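Local coordinates for lipoprotein, putative (Bacillus anthracis, PDB 4NOH) that is of unknown function but, as a putative lipoprotein, is probably membrane-anchored and may bind lipid, at residues K42-A52 with T116-Y127; M60-V69 with G105-R113. All blocks are in the same frame, centred on the assembly; numbering follows the deposited sequence. Where two conformers were deposited one is given.

Contact 1 of 2, residues K42-A52 with T116-Y127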
# COMPACT_ATOMS: atom_id res chain seq x y z
N LYS A 42 16.88 0.62 -0.50
CA LYS A 42 15.61 -0.08 -0.30
C LYS A 42 14.48 0.77 -0.83
O LYS A 42 14.58 1.99 -0.84
CB LYS A 42 15.35 -0.32 1.19
CG LYS A 42 16.39 -1.20 1.88
CD LYS A 42 16.41 -2.60 1.30
CE LYS A 42 17.31 -3.57 2.08
NZ LYS A 42 16.74 -3.88 3.42
N LYS A 43 13.41 0.13 -1.27
CA LYS A 43 12.23 0.86 -1.72
C LYS A 43 11.36 1.26 -0.55
O LYS A 43 11.24 0.49 0.43
CB LYS A 43 11.41 0.02 -2.69
CG LYS A 43 11.94 0.06 -4.10
CD LYS A 43 11.05 -0.67 -5.11
CE LYS A 43 11.38 -0.20 -6.53
NZ LYS A 43 10.61 -0.87 -7.62
N VAL A 44 10.79 2.45 -0.64
CA VAL A 44 9.86 2.94 0.39
C VAL A 44 8.63 3.51 -0.31
O VAL A 44 8.75 4.28 -1.26
CB VAL A 44 10.51 3.96 1.35
CG1 VAL A 44 11.04 5.17 0.63
CG2 VAL A 44 9.54 4.36 2.45
N LEU A 45 7.46 3.11 0.17
CA LEU A 45 6.18 3.56 -0.39
C LEU A 45 5.66 4.55 0.63
O LEU A 45 5.35 4.16 1.75
CB LEU A 45 5.25 2.39 -0.55
CG LEU A 45 3.97 2.54 -1.36
CD1 LEU A 45 4.24 3.00 -2.79
CD2 LEU A 45 3.22 1.22 -1.38
N ILE A 46 5.56 5.81 0.23
CA ILE A 46 5.24 6.94 1.11
C ILE A 46 3.82 7.44 0.86
O ILE A 46 3.42 7.72 -0.27
CB ILE A 46 6.21 8.11 0.86
CG1 ILE A 46 7.68 7.65 0.86
CG2 ILE A 46 6.01 9.20 1.91
CD1 ILE A 46 8.66 8.61 0.20
N MSE A 47 3.04 7.56 1.92
CA MSE A 47 1.73 8.13 1.75
C MSE A 47 1.55 9.21 2.77
O MSE A 47 2.38 9.41 3.67
CB MSE A 47 0.63 7.09 1.83
CG MSE A 47 0.48 6.42 3.18
SE MSE A 47 -0.45 4.67 3.02
CE MSE A 47 1.09 3.47 2.98
N ASN A 48 0.50 9.98 2.58
CA ASN A 48 0.17 10.99 3.53
C ASN A 48 -0.79 10.43 4.58
O ASN A 48 -1.38 9.35 4.43
CB ASN A 48 -0.33 12.31 2.90
CG ASN A 48 -1.66 12.21 2.19
OD1 ASN A 48 -2.47 11.31 2.40
ND2 ASN A 48 -1.94 13.20 1.37
N LYS A 49 -0.95 11.19 5.66
CA LYS A 49 -1.80 10.78 6.79
C LYS A 49 -3.24 10.53 6.34
O LYS A 49 -3.86 9.54 6.73
CB LYS A 49 -1.77 11.85 7.88
CG LYS A 49 -2.64 11.50 9.07
CD LYS A 49 -2.64 12.59 10.10
CE LYS A 49 -3.63 12.26 11.19
NZ LYS A 49 -3.70 13.32 12.21
N THR A 50 -3.78 11.41 5.52
CA THR A 50 -5.15 11.28 5.10
C THR A 50 -5.36 9.96 4.37
O THR A 50 -6.34 9.26 4.61
CB THR A 50 -5.56 12.51 4.27
OG1 THR A 50 -5.63 13.64 5.14
CG2 THR A 50 -6.90 12.32 3.66
N THR A 51 -4.43 9.61 3.51
CA THR A 51 -4.52 8.38 2.74
C THR A 51 -4.35 7.18 3.64
O THR A 51 -5.12 6.19 3.54
CB THR A 51 -3.45 8.36 1.64
OG1 THR A 51 -3.74 9.41 0.69
CG2 THR A 51 -3.40 7.01 0.92
N ALA A 52 -3.35 7.21 4.51
CA ALA A 52 -3.14 6.08 5.40
C ALA A 52 -4.33 5.81 6.33
O ALA A 52 -4.69 4.66 6.59
CB ALA A 52 -1.82 6.22 6.18
N THR A 116 7.27 -2.99 -2.40
CA THR A 116 8.21 -2.15 -1.69
C THR A 116 8.86 -2.94 -0.57
O THR A 116 8.49 -4.08 -0.32
CB THR A 116 7.44 -0.93 -1.12
OG1 THR A 116 8.36 0.01 -0.55
CG2 THR A 116 6.43 -1.35 -0.09
N ASP A 117 9.89 -2.36 0.05
CA ASP A 117 10.49 -2.93 1.23
C ASP A 117 9.89 -2.32 2.52
O ASP A 117 9.60 -3.03 3.49
CB ASP A 117 11.98 -2.68 1.22
CG ASP A 117 12.65 -3.35 0.08
OD1 ASP A 117 12.69 -4.61 0.10
OD2 ASP A 117 13.24 -2.68 -0.77
N MSE A 118 9.70 -1.00 2.52
CA MSE A 118 9.21 -0.25 3.69
C MSE A 118 8.05 0.61 3.27
O MSE A 118 7.82 0.87 2.06
CB MSE A 118 10.30 0.68 4.25
CG MSE A 118 11.54 -0.14 4.51
SE MSE A 118 12.87 0.96 5.42
CE MSE A 118 13.40 2.08 3.89
N TYR A 119 7.31 1.10 4.24
CA TYR A 119 6.14 1.95 4.03
C TYR A 119 6.28 3.13 4.97
O TYR A 119 6.60 2.95 6.13
CB TYR A 119 4.86 1.21 4.37
CG TYR A 119 4.71 -0.16 3.72
CD1 TYR A 119 5.34 -1.25 4.28
CD2 TYR A 119 3.94 -0.35 2.57
CE1 TYR A 119 5.21 -2.49 3.74
CE2 TYR A 119 3.81 -1.63 2.02
CZ TYR A 119 4.46 -2.68 2.62
OH TYR A 119 4.35 -3.94 2.12
N ALA A 120 6.08 4.32 4.49
CA ALA A 120 6.21 5.51 5.36
C ALA A 120 4.94 6.33 5.31
O ALA A 120 4.29 6.39 4.27
CB ALA A 120 7.40 6.35 4.96
N VAL A 121 4.59 6.95 6.43
CA VAL A 121 3.44 7.83 6.46
C VAL A 121 3.92 9.15 7.03
O VAL A 121 4.49 9.18 8.12
CB VAL A 121 2.28 7.25 7.27
CG1 VAL A 121 1.06 8.16 7.18
CG2 VAL A 121 1.93 5.84 6.80
N VAL A 122 3.64 10.21 6.30
CA VAL A 122 4.02 11.57 6.71
C VAL A 122 2.80 12.50 6.68
O VAL A 122 1.76 12.15 6.17
CB VAL A 122 5.13 12.15 5.81
CG1 VAL A 122 6.41 11.31 5.91
CG2 VAL A 122 4.68 12.26 4.36
N SER A 123 2.92 13.67 7.29
CA SER A 123 1.80 14.58 7.29
C SER A 123 1.45 14.98 5.85
O SER A 123 2.26 14.88 4.95
CB SER A 123 2.11 15.83 8.12
OG SER A 123 3.05 16.66 7.46
N ASP A 124 0.22 15.42 5.64
CA ASP A 124 -0.21 15.84 4.34
C ASP A 124 0.70 16.97 3.83
O ASP A 124 1.05 17.02 2.65
CB ASP A 124 -1.68 16.30 4.35
CG ASP A 124 -2.68 15.17 4.58
OD1 ASP A 124 -2.29 14.01 4.84
OD2 ASP A 124 -3.90 15.47 4.46
N ALA A 125 1.11 17.90 4.71
CA ALA A 125 1.96 19.00 4.28
C ALA A 125 3.35 18.51 3.89
O ALA A 125 3.95 19.02 2.95
CB ALA A 125 2.04 20.06 5.36
N GLU A 126 3.87 17.54 4.64
CA GLU A 126 5.18 16.98 4.35
C GLU A 126 5.18 16.21 3.03
O GLU A 126 6.15 16.28 2.23
CB GLU A 126 5.67 16.11 5.52
CG GLU A 126 6.09 16.91 6.76
CD GLU A 126 7.38 17.68 6.55
OE1 GLU A 126 8.43 17.04 6.32
OE2 GLU A 126 7.36 18.93 6.65
N TYR A 127 4.09 15.50 2.79
CA TYR A 127 3.95 14.69 1.57
C TYR A 127 3.95 15.56 0.32
O TYR A 127 4.53 15.18 -0.71
CB TYR A 127 2.67 13.89 1.65
CG TYR A 127 2.33 13.04 0.44
CD1 TYR A 127 2.78 11.74 0.32
CD2 TYR A 127 1.49 13.51 -0.54
CE1 TYR A 127 2.45 10.94 -0.77
CE2 TYR A 127 1.15 12.73 -1.64
CZ TYR A 127 1.62 11.43 -1.73
OH TYR A 127 1.28 10.64 -2.81
O HOH W 1 -0.67 15.86 0.82
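Asp-124 reaches across from the start of helix 124-128 to grip the start of helix 49-57. Its carboxylate takes Thr-50 with both oxygens, each on the syn side: OD1 accepts from Thr-50 N (3.1 Å, 167°) and OD2 from Thr-50 OG1 (2.6 Å), the threonine side chain standing at about a right angle to the aspartate. This fixes the rotation of the carboxylate and sets its negative charge at a helix N-terminus, where it would probably be stabilised. Beside it lies the Asn-48 amide, its plane turned 32° from the carboxylate. A chi1 of 67° folds CG of Asn-48 back over its own backbone, where OD1 caps Thr-51 N, while ND2 and Asp-124 O share a water. Ser-123 OG caps Glu-126 N and also bonds Asp-80. Tyr-127 packs its CB 3.6 Å from Asn-48 CB and turns a ring edge to Ile-46 O; its hydroxyl bonds Glu-33. Leu-45 and Met-47 each bond the other strand through N and O, to Met-118 O, Ala-120 N, Ala-120 O and Val-122 N in turn. Val-44, Ile-46, Met-118 and Ala-120 line one face, with Val-44 CG2 3.9 Å from Ala-120 CB. On the other, Val-121 packs its CG1 3.6 Å from Ala-52 CB, and Thr-116 CG2 lies over a face of the Tyr-119 ring near its rim. At the N-terminal end Asp-117 OD2 uses its anti lone pair to hold Lys-43 N (2.9 Å). These are neighbouring parallel strands inside a mixed sheet, each leading through an N-cap residue into a helix.

Contact 2 of 2, residues M60-V69 with G105-R113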
# COMPACT_ATOMS: atom_id res chain seq x y z
N MSE A 60 -6.57 -2.39 5.38
CA MSE A 60 -5.52 -2.77 4.42
C MSE A 60 -4.11 -2.64 4.89
O MSE A 60 -3.21 -3.10 4.21
CB MSE A 60 -5.74 -2.01 3.09
CG MSE A 60 -6.74 -2.74 2.19
SE MSE A 60 -6.18 -4.61 1.71
CE MSE A 60 -7.67 -5.50 2.60
N LEU A 61 -3.91 -1.99 6.03
CA LEU A 61 -2.61 -1.94 6.68
C LEU A 61 -2.64 -3.03 7.73
O LEU A 61 -3.42 -2.96 8.68
CB LEU A 61 -2.28 -0.57 7.25
CG LEU A 61 -1.87 0.50 6.23
CD1 LEU A 61 -1.84 1.85 6.89
CD2 LEU A 61 -0.48 0.20 5.66
N LYS A 62 -1.78 -4.01 7.60
CA LYS A 62 -1.83 -5.17 8.46
C LYS A 62 -0.51 -5.50 9.14
O LYS A 62 0.52 -5.54 8.49
CB LYS A 62 -2.27 -6.40 7.63
CG LYS A 62 -3.57 -6.20 6.83
CD LYS A 62 -4.15 -7.50 6.31
CE LYS A 62 -5.45 -7.30 5.56
NZ LYS A 62 -6.11 -8.58 5.15
N LYS A 63 -0.57 -5.75 10.44
CA LYS A 63 0.61 -6.11 11.19
C LYS A 63 0.91 -7.57 10.91
O LYS A 63 0.00 -8.41 10.86
CB LYS A 63 0.38 -5.94 12.70
CG LYS A 63 1.62 -6.26 13.53
CD LYS A 63 1.34 -6.36 15.04
CE LYS A 63 0.35 -5.32 15.53
NZ LYS A 63 -1.07 -5.74 15.35
N VAL A 64 2.19 -7.88 10.72
CA VAL A 64 2.61 -9.24 10.50
C VAL A 64 2.64 -9.94 11.87
O VAL A 64 3.26 -9.44 12.79
CB VAL A 64 3.99 -9.28 9.82
CG1 VAL A 64 4.50 -10.70 9.72
CG2 VAL A 64 3.92 -8.62 8.46
N VAL A 65 1.95 -11.08 11.98
CA VAL A 65 1.88 -11.84 13.22
C VAL A 65 2.14 -13.29 12.91
O VAL A 65 1.33 -13.95 12.27
CB VAL A 65 0.49 -11.69 13.89
CG1 VAL A 65 0.38 -12.56 15.14
CG2 VAL A 65 0.21 -10.23 14.23
N LYS A 66 3.27 -13.80 13.41
CA LYS A 66 3.67 -15.18 13.15
C LYS A 66 3.70 -15.31 11.64
O LYS A 66 4.37 -14.53 10.99
CB LYS A 66 2.74 -16.18 13.85
CG LYS A 66 2.79 -16.05 15.36
CD LYS A 66 1.65 -16.77 16.06
CE LYS A 66 1.63 -16.39 17.54
NZ LYS A 66 2.89 -16.81 18.24
N GLU A 67 2.92 -16.24 11.08
CA GLU A 67 2.91 -16.44 9.65
C GLU A 67 1.61 -15.91 9.05
O GLU A 67 1.20 -16.36 8.00
CB GLU A 67 3.06 -17.94 9.33
CG GLU A 67 4.03 -18.71 10.23
CD GLU A 67 5.46 -18.18 10.26
OE1 GLU A 67 5.85 -17.39 9.36
OE2 GLU A 67 6.22 -18.57 11.19
N ASP A 68 0.97 -14.95 9.73
CA ASP A 68 -0.30 -14.41 9.25
C ASP A 68 -0.27 -12.88 9.40
O ASP A 68 0.76 -12.30 9.68
CB ASP A 68 -1.45 -14.99 10.06
CG ASP A 68 -2.74 -15.09 9.26
OD1 ASP A 68 -3.09 -14.16 8.51
OD2 ASP A 68 -3.43 -16.13 9.42
N VAL A 69 -1.42 -12.24 9.21
CA VAL A 69 -1.52 -10.79 9.31
C VAL A 69 -2.77 -10.39 10.06
O VAL A 69 -3.76 -11.13 10.06
CB VAL A 69 -1.53 -10.09 7.92
CG1 VAL A 69 -0.15 -10.12 7.29
CG2 VAL A 69 -2.58 -10.69 6.99
N GLY A 105 6.94 -0.57 13.53
CA GLY A 105 6.66 -1.98 13.44
C GLY A 105 6.57 -2.57 12.05
O GLY A 105 6.74 -1.88 11.04
N ASN A 106 6.35 -3.88 12.04
CA ASN A 106 6.27 -4.64 10.81
C ASN A 106 4.83 -4.72 10.35
O ASN A 106 4.09 -5.69 10.65
CB ASN A 106 6.87 -6.03 10.99
CG ASN A 106 7.00 -6.77 9.70
OD1 ASN A 106 6.80 -6.19 8.61
ND2 ASN A 106 7.36 -8.05 9.77
N VAL A 107 4.43 -3.71 9.59
CA VAL A 107 3.09 -3.59 9.02
C VAL A 107 3.25 -3.53 7.50
O VAL A 107 4.18 -2.92 7.00
CB VAL A 107 2.40 -2.33 9.54
CG1 VAL A 107 1.06 -2.09 8.83
CG2 VAL A 107 2.23 -2.36 11.04
N VAL A 108 2.37 -4.24 6.80
CA VAL A 108 2.40 -4.29 5.36
C VAL A 108 1.04 -3.88 4.78
O VAL A 108 0.07 -3.76 5.49
CB VAL A 108 2.75 -5.73 4.85
CG1 VAL A 108 4.16 -6.16 5.31
CG2 VAL A 108 1.72 -6.76 5.31
N ILE A 109 1.01 -3.62 3.48
CA ILE A 109 -0.26 -3.41 2.79
C ILE A 109 -0.75 -4.79 2.31
O ILE A 109 -0.00 -5.56 1.69
CB ILE A 109 -0.12 -2.47 1.59
CG1 ILE A 109 0.15 -1.04 2.09
CG2 ILE A 109 -1.39 -2.49 0.73
CD1 ILE A 109 0.57 -0.07 1.01
N GLY A 110 -2.00 -5.11 2.61
CA GLY A 110 -2.50 -6.42 2.23
C GLY A 110 -1.92 -7.53 3.07
O GLY A 110 -1.60 -7.34 4.26
N ASP A 111 -1.75 -8.70 2.47
CA ASP A 111 -1.40 -9.89 3.25
C ASP A 111 0.05 -10.34 3.17
O ASP A 111 0.46 -11.31 3.84
CB ASP A 111 -2.35 -11.03 2.89
CG ASP A 111 -3.82 -10.72 3.22
OD1 ASP A 111 -4.16 -9.62 3.68
OD2 ASP A 111 -4.68 -11.61 3.02
N ALA A 112 0.85 -9.58 2.44
CA ALA A 112 2.25 -9.88 2.25
C ALA A 112 2.94 -8.59 1.84
O ALA A 112 2.31 -7.67 1.31
CB ALA A 112 2.39 -10.91 1.14
N ARG A 113 4.25 -8.54 2.01
CA ARG A 113 5.05 -7.41 1.60
C ARG A 113 5.24 -7.44 0.10
O ARG A 113 5.95 -8.30 -0.43
CB ARG A 113 6.40 -7.49 2.27
CG ARG A 113 7.23 -6.21 2.07
CD ARG A 113 8.65 -6.33 2.62
NE ARG A 113 8.50 -6.95 3.92
CZ ARG A 113 8.09 -6.31 5.01
NH1 ARG A 113 8.01 -4.98 5.03
NH2 ARG A 113 7.80 -7.00 6.07
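Lys-62 and Asp-111 form a salt bridge beside an antiparallel strand pair, 61-65 with 107-109, part of a small three-stranded sheet. Lys-62 NZ meets Asp-111 OD1 at 2.7 Å on the syn side of the carboxylate, 16° out of its plane. The aliphatic chain of Lys-62, extended beyond CG, lies against Gly-110 O (3.3 Å from CD), which is buried without a polar partner in the model. Main-chain bonds set the register: Lys-62 and Val-108 form the hydrogen-bonded pair, flanked by Gly-110 N to Met-60 O and Val-64 N to Asn-106 O. Leu-61 CD2 lies 3.8 Å from Ile-109 CG1 on one face, which Met-55 of helix 49-57 covers. On the other, Val-64 CG2 touches Val-108 CG1, and Val-69, past the type II' turn from Val-65 to Asp-68, sets CG1 against Asp-111 O. Farther out, Glu-167 holds both members of the salt bridge, its O accepting from Lys-62 NZ and its N donating to Asp-111 OD2. The Asn-106 amide packs across Val-64 and is positioned by Arg-113, whose NH2 donates to Asn-106 OD1 (2.8 Å), while Val-108 CG1 lies 3.6 Å above the guanidinium plane of Arg-113, offset toward its rim.

How the contacts relate
After strand 5-10, helix 12-21 and strand 26-39, the chain lays down strand 42-48 and turns straight into helix 49-57, then enters strand 61-65, where the first half of contact 2 begins. After an excursion that is largely loop and strand it returns as strand 107-109, closing contact 2, and after a further eight residues strand 118-122 closes contact 1. Contact 2 is thus nested inside the loop that contact 1 closes. Contact 1 ties together central strands of the large mixed sheet, contact 2 the small antiparallel sheet, their centres about 16 Å apart. Tyr-119, on Val-107, Val-108, Ile-109 and Arg-113, and Leu-45, on Ile-109, pack the small sheet against the large one.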